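Inositol monophosphatase family protein (Staphylococcus aureus, PDB 5I3S) probably hydrolyses the phosphate ester of inositol monophosphate or related sugar phosphates in a metal-dependent reaction. Local coordinates at residues 6-11 / 112-117; 58-63 / 78-83; 140-145 / 217-222. One frame throughout, in Å; residues are numbered along the deposited sequence.

Overall arrangement
Contacts 1 and 2 share the seven-stranded sheet and the helices packed on one face of it, 2-24 and 37-56, and they touch: the W80 ring of contact 2 lies against F6, A7 and L10 of contact 1. The centres of the two contacts are about 13 Å apart. Contact 1 is buried helix-on-sheet packing without hydrogen bonds across it. Contact 2, at the edge of the same sheet, is a partly buried parallel strand pair held by four backbone bonds and one hydrogen bond from the W80 indole N-H to the H60 imidazole. Contact 3, centred about 21 Å from contact 1 and 28 Å from contact 2, joins a surface loop to a helix end through one backbone bond and a small apolar patch.

Contact 1. Residues 6-11 / 112-117; sequences FAQGLI and AGFVYD
The F114 ring packs against A7 and Q8 where helix 2-24 lies on strand 109-117, part of the helix-on-sheet layer of the sugar phosphatase fold. The two axes run nearly parallel, 15° apart and 9.6 Å from each other. The F114 ring, with CG anti to the carbonyl carbon (chi1 -54°), reaches the helix obliquely: A7 CB sits 3.4 Å from F114 CE2 and almost as near CZ. The Q8 chain runs roughly perpendicular to F114, its amide plane turned 73° from the ring plane, and its OE1 lies in the ring plane at the edge, 4.0 Å from F114 CE1. One turn on, the CG1 branch of I11 reaches the strand, and I11 CD1 fits between two of its residues, 3.7 Å from F114 CB and 3.9 Å from Y116 CB. The I11 and Y116 side chains pass one another, heading opposite ways. I102 of strand 99-106 also touches both I11 and F114, while the Y4 ring meets that of F114. The phenol OH of Y116 is hydrogen-bonded to D121, and nearer its root the same ring comes obliquely to the helix backbone, with Y116 CD2 3.5 Å from I11 O.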
# COMPACT_ATOMS: atom_id res chain seq x y z
N PHE A 6 -3.75 -1.07 -31.04
CA PHE A 6 -4.96 -0.23 -30.83
C PHE A 6 -5.36 -0.16 -29.33
O PHE A 6 -5.70 0.90 -28.82
CB PHE A 6 -6.11 -0.75 -31.71
CG PHE A 6 -7.47 -0.16 -31.41
CD1 PHE A 6 -7.81 1.12 -31.83
CD2 PHE A 6 -8.41 -0.88 -30.75
CE1 PHE A 6 -9.08 1.65 -31.56
CE2 PHE A 6 -9.67 -0.35 -30.45
CZ PHE A 6 -10.00 0.92 -30.87
N ALA A 7 -5.27 -1.29 -28.62
CA ALA A 7 -5.69 -1.30 -27.22
C ALA A 7 -4.73 -0.48 -26.37
O ALA A 7 -5.13 0.31 -25.56
CB ALA A 7 -5.79 -2.72 -26.70
N GLN A 8 -3.44 -0.70 -26.61
CA GLN A 8 -2.35 -0.02 -25.93
C GLN A 8 -2.47 1.49 -26.01
O GLN A 8 -2.42 2.16 -24.99
CB GLN A 8 -1.04 -0.52 -26.51
CG GLN A 8 0.22 -0.08 -25.83
CD GLN A 8 1.33 -1.08 -25.98
OE1 GLN A 8 1.16 -2.26 -25.69
NE2 GLN A 8 2.47 -0.63 -26.44
N GLY A 9 -2.67 2.03 -27.18
CA GLY A 9 -2.77 3.47 -27.37
C GLY A 9 -4.03 4.03 -26.76
O GLY A 9 -3.99 5.04 -26.03
N LEU A 10 -5.14 3.35 -27.02
CA LEU A 10 -6.43 3.67 -26.41
C LEU A 10 -6.35 3.80 -24.89
O LEU A 10 -6.84 4.76 -24.31
CB LEU A 10 -7.45 2.58 -26.76
CG LEU A 10 -8.83 2.71 -26.13
CD1 LEU A 10 -9.46 4.04 -26.54
CD2 LEU A 10 -9.72 1.57 -26.55
N ILE A 11 -5.73 2.84 -24.21
CA ILE A 11 -5.73 2.92 -22.74
C ILE A 11 -4.89 4.12 -22.25
O ILE A 11 -5.30 4.82 -21.33
CB ILE A 11 -5.37 1.56 -22.08
CG1 ILE A 11 -5.78 1.54 -20.62
CG2 ILE A 11 -3.90 1.22 -22.28
CD1 ILE A 11 -5.56 0.18 -19.97
N ALA A 112 -5.16 -10.54 -24.60
CA ALA A 112 -4.26 -9.51 -24.12
C ALA A 112 -4.78 -8.91 -22.81
O ALA A 112 -5.99 -8.89 -22.61
CB ALA A 112 -4.11 -8.42 -25.18
N GLY A 113 -3.88 -8.41 -21.97
CA GLY A 113 -4.25 -7.64 -20.79
C GLY A 113 -3.41 -6.36 -20.54
O GLY A 113 -2.18 -6.30 -20.88
N PHE A 114 -4.08 -5.37 -19.94
CA PHE A 114 -3.53 -4.03 -19.71
C PHE A 114 -3.96 -3.48 -18.36
O PHE A 114 -5.15 -3.45 -18.11
CB PHE A 114 -4.00 -3.04 -20.80
CG PHE A 114 -3.72 -3.49 -22.23
CD1 PHE A 114 -2.56 -3.13 -22.88
CD2 PHE A 114 -4.65 -4.28 -22.92
CE1 PHE A 114 -2.31 -3.54 -24.19
CE2 PHE A 114 -4.42 -4.70 -24.23
CZ PHE A 114 -3.25 -4.33 -24.87
N VAL A 115 -3.01 -3.07 -17.50
CA VAL A 115 -3.34 -2.25 -16.33
C VAL A 115 -2.45 -1.00 -16.29
O VAL A 115 -1.23 -1.08 -16.24
CB VAL A 115 -3.49 -3.02 -14.96
CG1 VAL A 115 -3.54 -4.53 -15.10
CG2 VAL A 115 -2.50 -2.67 -13.94
N TYR A 116 -3.10 0.16 -16.41
CA TYR A 116 -2.42 1.43 -16.63
C TYR A 116 -2.47 2.23 -15.38
O TYR A 116 -3.56 2.64 -14.99
CB TYR A 116 -3.04 2.23 -17.79
CG TYR A 116 -2.31 3.52 -18.15
CD1 TYR A 116 -0.91 3.63 -18.06
CD2 TYR A 116 -3.00 4.63 -18.66
CE1 TYR A 116 -0.24 4.81 -18.42
CE2 TYR A 116 -2.32 5.79 -19.00
CZ TYR A 116 -0.94 5.87 -18.88
OH TYR A 116 -0.27 7.01 -19.20
N ASP A 117 -1.33 2.41 -14.74
CA ASP A 117 -1.25 3.19 -13.50
C ASP A 117 -1.17 4.64 -13.99
O ASP A 117 -0.12 5.13 -14.36
CB ASP A 117 -0.03 2.79 -12.62
CG ASP A 117 0.07 3.57 -11.32
OD1 ASP A 117 -0.45 4.73 -11.24
OD2 ASP A 117 0.70 3.06 -10.37

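Contact 2. Residues 58-63 / 78-83; sequences PNHQVL and TVWVVD
V62 and W80 form the apolar centre on one face of a parallel strand pair. V62 CG2 lies 4.2 Å from W80 CB, while the other branch, CG1, anti to the backbone N, reaches across to V82 CG1 of the neighbouring strand, 4.1 Å away. On the opposite face L63 and V81 run abreast, with their CB atoms 4.0 Å apart; L63 CB also meets V79 CG1. Between the two faces runs the backbone ladder. Q61 N donates to T78 O and L63 N to W80 O, while Q61 O accepts from W80 N and L63 O from V82 N. The W80 N to Q61 O bond is 2.8 Å long and nearly straight, 170° at the hydrogen. Each of these carbonyls, Q61 O, W80 O and L63 O, takes a CA-H contact as well, from V79, V62 and V81 respectively. Toward the polar edge, just before strand 61-64, T78 packs on one face of the H60 imidazole, its CB 3.7 Å above the ring plane and over the centre, in a CH-pi contact. The ring is further fixed by a long bond from W80 NE1 to H60 ND1, 3.3 Å, tilted about 20° out of the imidazole plane; the two rings meet rim to rim with planes at 38°. Y57 stacks on H60, and the Q61 amide nitrogen bonds to K76 O. Strand 61-64 is the outermost strand of the seven-stranded sheet within this chain; strand 78-83 joins it to the antiparallel strand 99-106, and helices 2-24 and 37-56 pack against the face carrying V62 and W80.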
# COMPACT_ATOMS: atom_id res chain seq x y z
N PRO A 58 -16.68 -2.73 -35.19
CA PRO A 58 -18.09 -2.54 -34.82
C PRO A 58 -18.77 -3.71 -34.14
O PRO A 58 -19.70 -3.46 -33.38
CB PRO A 58 -18.75 -2.20 -36.15
CG PRO A 58 -17.67 -1.56 -36.94
CD PRO A 58 -16.45 -2.37 -36.61
N ASN A 59 -18.28 -4.94 -34.38
CA ASN A 59 -18.85 -6.20 -33.83
C ASN A 59 -18.28 -6.70 -32.50
O ASN A 59 -18.74 -7.73 -31.99
CB ASN A 59 -18.69 -7.35 -34.85
CG ASN A 59 -19.39 -7.06 -36.16
OD1 ASN A 59 -18.85 -7.33 -37.21
ND2 ASN A 59 -20.58 -6.44 -36.08
N HIS A 60 -17.29 -5.99 -31.95
CA HIS A 60 -16.73 -6.36 -30.64
C HIS A 60 -17.71 -6.05 -29.52
O HIS A 60 -18.55 -5.15 -29.62
CB HIS A 60 -15.39 -5.66 -30.42
CG HIS A 60 -14.30 -6.20 -31.28
ND1 HIS A 60 -12.97 -5.93 -31.06
CD2 HIS A 60 -14.35 -7.03 -32.35
CE1 HIS A 60 -12.24 -6.56 -31.96
NE2 HIS A 60 -13.05 -7.24 -32.75
N GLN A 61 -17.64 -6.88 -28.49
CA GLN A 61 -18.46 -6.73 -27.31
C GLN A 61 -17.59 -6.12 -26.20
O GLN A 61 -16.38 -6.37 -26.12
CB GLN A 61 -18.98 -8.10 -26.87
CG GLN A 61 -19.46 -9.04 -27.98
CD GLN A 61 -20.49 -10.02 -27.45
OE1 GLN A 61 -21.64 -9.63 -27.16
NE2 GLN A 61 -20.10 -11.29 -27.32
N VAL A 62 -18.23 -5.33 -25.35
CA VAL A 62 -17.59 -4.62 -24.24
C VAL A 62 -18.30 -5.01 -22.92
O VAL A 62 -19.47 -4.66 -22.71
CB VAL A 62 -17.66 -3.09 -24.45
CG1 VAL A 62 -17.18 -2.31 -23.21
CG2 VAL A 62 -16.82 -2.72 -25.66
N LEU A 63 -17.60 -5.76 -22.07
CA LEU A 63 -18.09 -6.05 -20.71
C LEU A 63 -17.50 -5.04 -19.75
O LEU A 63 -16.31 -5.08 -19.44
CB LEU A 63 -17.72 -7.45 -20.28
CG LEU A 63 -18.06 -7.88 -18.86
CD1 LEU A 63 -19.57 -7.88 -18.67
CD2 LEU A 63 -17.50 -9.25 -18.52
N THR A 78 -15.31 -11.50 -29.79
CA THR A 78 -14.23 -10.72 -29.16
C THR A 78 -14.85 -9.84 -28.07
O THR A 78 -15.86 -9.18 -28.32
CB THR A 78 -13.36 -9.91 -30.17
OG1 THR A 78 -12.82 -10.79 -31.18
CG2 THR A 78 -12.16 -9.23 -29.43
N VAL A 79 -14.25 -9.88 -26.87
CA VAL A 79 -14.79 -9.21 -25.71
C VAL A 79 -13.76 -8.38 -24.95
O VAL A 79 -12.74 -8.91 -24.52
CB VAL A 79 -15.44 -10.23 -24.77
CG1 VAL A 79 -16.01 -9.55 -23.54
CG2 VAL A 79 -16.55 -10.95 -25.53
N TRP A 80 -14.07 -7.08 -24.79
CA TRP A 80 -13.24 -6.12 -24.06
C TRP A 80 -13.82 -6.05 -22.67
O TRP A 80 -14.99 -5.66 -22.52
CB TRP A 80 -13.30 -4.72 -24.71
CG TRP A 80 -12.53 -4.62 -26.03
CD1 TRP A 80 -12.74 -5.36 -27.14
CD2 TRP A 80 -11.43 -3.75 -26.35
NE1 TRP A 80 -11.88 -5.00 -28.13
CE2 TRP A 80 -11.06 -4.02 -27.68
CE3 TRP A 80 -10.75 -2.75 -25.64
CZ2 TRP A 80 -10.03 -3.34 -28.32
CZ3 TRP A 80 -9.72 -2.08 -26.27
CH2 TRP A 80 -9.36 -2.38 -27.59
N VAL A 81 -13.05 -6.41 -21.65
CA VAL A 81 -13.58 -6.26 -20.28
C VAL A 81 -12.87 -5.13 -19.54
O VAL A 81 -11.68 -5.24 -19.24
CB VAL A 81 -13.77 -7.63 -19.53
CG1 VAL A 81 -12.72 -8.62 -19.89
CG2 VAL A 81 -13.90 -7.48 -18.03
N VAL A 82 -13.59 -4.04 -19.29
CA VAL A 82 -12.93 -2.81 -18.88
C VAL A 82 -13.38 -2.30 -17.52
O VAL A 82 -14.58 -2.23 -17.26
CB VAL A 82 -12.89 -1.70 -20.01
CG1 VAL A 82 -13.60 -2.09 -21.27
CG2 VAL A 82 -13.26 -0.29 -19.54
N ASP A 83 -12.40 -1.94 -16.67
CA ASP A 83 -12.67 -1.07 -15.51
C ASP A 83 -12.03 0.30 -15.78
O ASP A 83 -10.78 0.46 -15.75
CB ASP A 83 -12.16 -1.67 -14.18
CG ASP A 83 -12.78 -0.96 -12.94
OD1 ASP A 83 -13.40 0.10 -13.09
OD2 ASP A 83 -12.61 -1.44 -11.79

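Contact 3. Residues 140-145 / 217-222; sequences KPLNDS and YEVNGQ
The C-terminal end of helix 206-218 receives the loop that follows strand 137-138, and the meeting point is V219, the first residue to leave the helical conformation. V219 O accepts a hydrogen bond from L142 N, 2.9 Å long with an angle of 164° at the hydrogen. P141 CA adds a CH contact to the same oxygen. The helix stops here in a Schellman motif: N220, with positive phi (69°), is the C-prime residue, its N bonded to Y217 O, while G221 N reaches back to L216 O. This reversal carries the chain from the helix toward strand 222-224. Round the polar bond the two side chains cross obliquely. L142 CG approaches V219 CG2 to 3.6 Å, and L142 CD1 passes on to G221 CA at 3.9 Å, a site where the absence of a side chain lets the methyl come close. With CG1 anti to the carbonyl carbon (chi1 -62°), V219 CG1 and CB lie beside K140 O, CG1 being 3.4 Å from it. L139 packs against V219 as well, and the E218 carboxylate is bonded to the backbone nitrogens of G129 and G131.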
# COMPACT_ATOMS: atom_id res chain seq x y z
N LYS A 140 10.39 -10.49 -15.33
CA LYS A 140 10.97 -11.83 -15.13
C LYS A 140 9.91 -12.81 -14.60
O LYS A 140 9.02 -12.39 -13.83
CB LYS A 140 12.09 -11.84 -14.06
CG LYS A 140 13.23 -10.85 -14.24
CD LYS A 140 14.06 -11.13 -15.48
CE LYS A 140 14.43 -9.86 -16.23
NZ LYS A 140 14.57 -10.15 -17.68
N PRO A 141 10.03 -14.11 -14.98
CA PRO A 141 9.26 -15.14 -14.31
C PRO A 141 9.43 -15.08 -12.81
O PRO A 141 10.44 -14.56 -12.25
CB PRO A 141 9.83 -16.45 -14.88
CG PRO A 141 10.31 -16.08 -16.24
CD PRO A 141 10.88 -14.69 -16.05
N LEU A 142 8.37 -15.55 -12.18
CA LEU A 142 8.30 -15.60 -10.75
C LEU A 142 9.02 -16.85 -10.28
O LEU A 142 9.10 -17.82 -11.00
CB LEU A 142 6.82 -15.65 -10.32
CG LEU A 142 5.97 -14.42 -10.73
CD1 LEU A 142 4.58 -14.55 -10.17
CD2 LEU A 142 6.62 -13.13 -10.22
N ASN A 143 9.54 -16.78 -9.07
CA ASN A 143 10.13 -17.94 -8.37
C ASN A 143 9.20 -18.30 -7.22
O ASN A 143 8.47 -17.46 -6.67
CB ASN A 143 11.49 -17.57 -7.79
CG ASN A 143 12.55 -17.34 -8.87
OD1 ASN A 143 12.65 -18.13 -9.83
ND2 ASN A 143 13.35 -16.29 -8.72
N ASP A 144 9.22 -19.58 -6.88
CA ASP A 144 8.54 -20.07 -5.70
C ASP A 144 9.03 -19.42 -4.39
O ASP A 144 10.21 -19.13 -4.22
CB ASP A 144 8.68 -21.61 -5.63
CG ASP A 144 7.80 -22.35 -6.70
OD1 ASP A 144 6.96 -21.71 -7.39
OD2 ASP A 144 7.96 -23.59 -6.82
N SER A 145 8.09 -19.21 -3.47
CA SER A 145 8.41 -18.82 -2.10
C SER A 145 7.62 -19.71 -1.15
O SER A 145 6.55 -20.26 -1.52
CB SER A 145 8.05 -17.32 -1.87
OG SER A 145 6.65 -17.11 -1.96
N TYR A 217 -0.11 -14.43 -15.72
CA TYR A 217 0.13 -15.73 -16.32
C TYR A 217 1.43 -15.72 -17.21
O TYR A 217 2.19 -16.70 -17.18
CB TYR A 217 -1.13 -16.24 -17.04
CG TYR A 217 -2.26 -16.84 -16.14
CD1 TYR A 217 -2.01 -17.49 -14.90
CD2 TYR A 217 -3.56 -16.82 -16.59
N GLU A 218 1.73 -14.61 -17.90
CA GLU A 218 3.00 -14.50 -18.62
C GLU A 218 4.26 -14.59 -17.77
O GLU A 218 5.26 -15.08 -18.28
CB GLU A 218 3.06 -13.26 -19.48
CG GLU A 218 2.08 -13.32 -20.61
CD GLU A 218 2.33 -14.50 -21.57
OE1 GLU A 218 3.46 -14.61 -22.13
OE2 GLU A 218 1.38 -15.29 -21.79
N VAL A 219 4.21 -14.24 -16.48
CA VAL A 219 5.38 -14.51 -15.61
C VAL A 219 5.27 -15.81 -14.81
O VAL A 219 5.94 -15.98 -13.76
CB VAL A 219 5.72 -13.33 -14.67
CG1 VAL A 219 6.11 -12.09 -15.49
CG2 VAL A 219 4.59 -13.02 -13.71
N ASN A 220 4.41 -16.72 -15.26
CA ASN A 220 4.25 -18.05 -14.62
C ASN A 220 3.63 -18.06 -13.26
O ASN A 220 3.86 -19.02 -12.52
CB ASN A 220 5.59 -18.85 -14.55
CG ASN A 220 5.70 -19.85 -15.63
OD1 ASN A 220 6.41 -19.63 -16.62
ND2 ASN A 220 4.99 -20.96 -15.48
N GLY A 221 2.80 -17.05 -12.95
CA GLY A 221 2.06 -17.07 -11.69
C GLY A 221 0.84 -17.96 -11.80
O GLY A 221 0.53 -18.40 -12.91
N GLN A 222 0.17 -18.26 -10.67
CA GLN A 222 -1.14 -18.87 -10.76
C GLN A 222 -2.30 -18.20 -10.03
O GLN A 222 -2.14 -17.51 -9.03
CB GLN A 222 -1.14 -20.35 -10.45
CG GLN A 222 -0.25 -20.81 -9.33
CD GLN A 222 -0.40 -22.32 -9.12
OE1 GLN A 222 0.35 -22.97 -8.34
NE2 GLN A 222 -1.38 -22.90 -9.80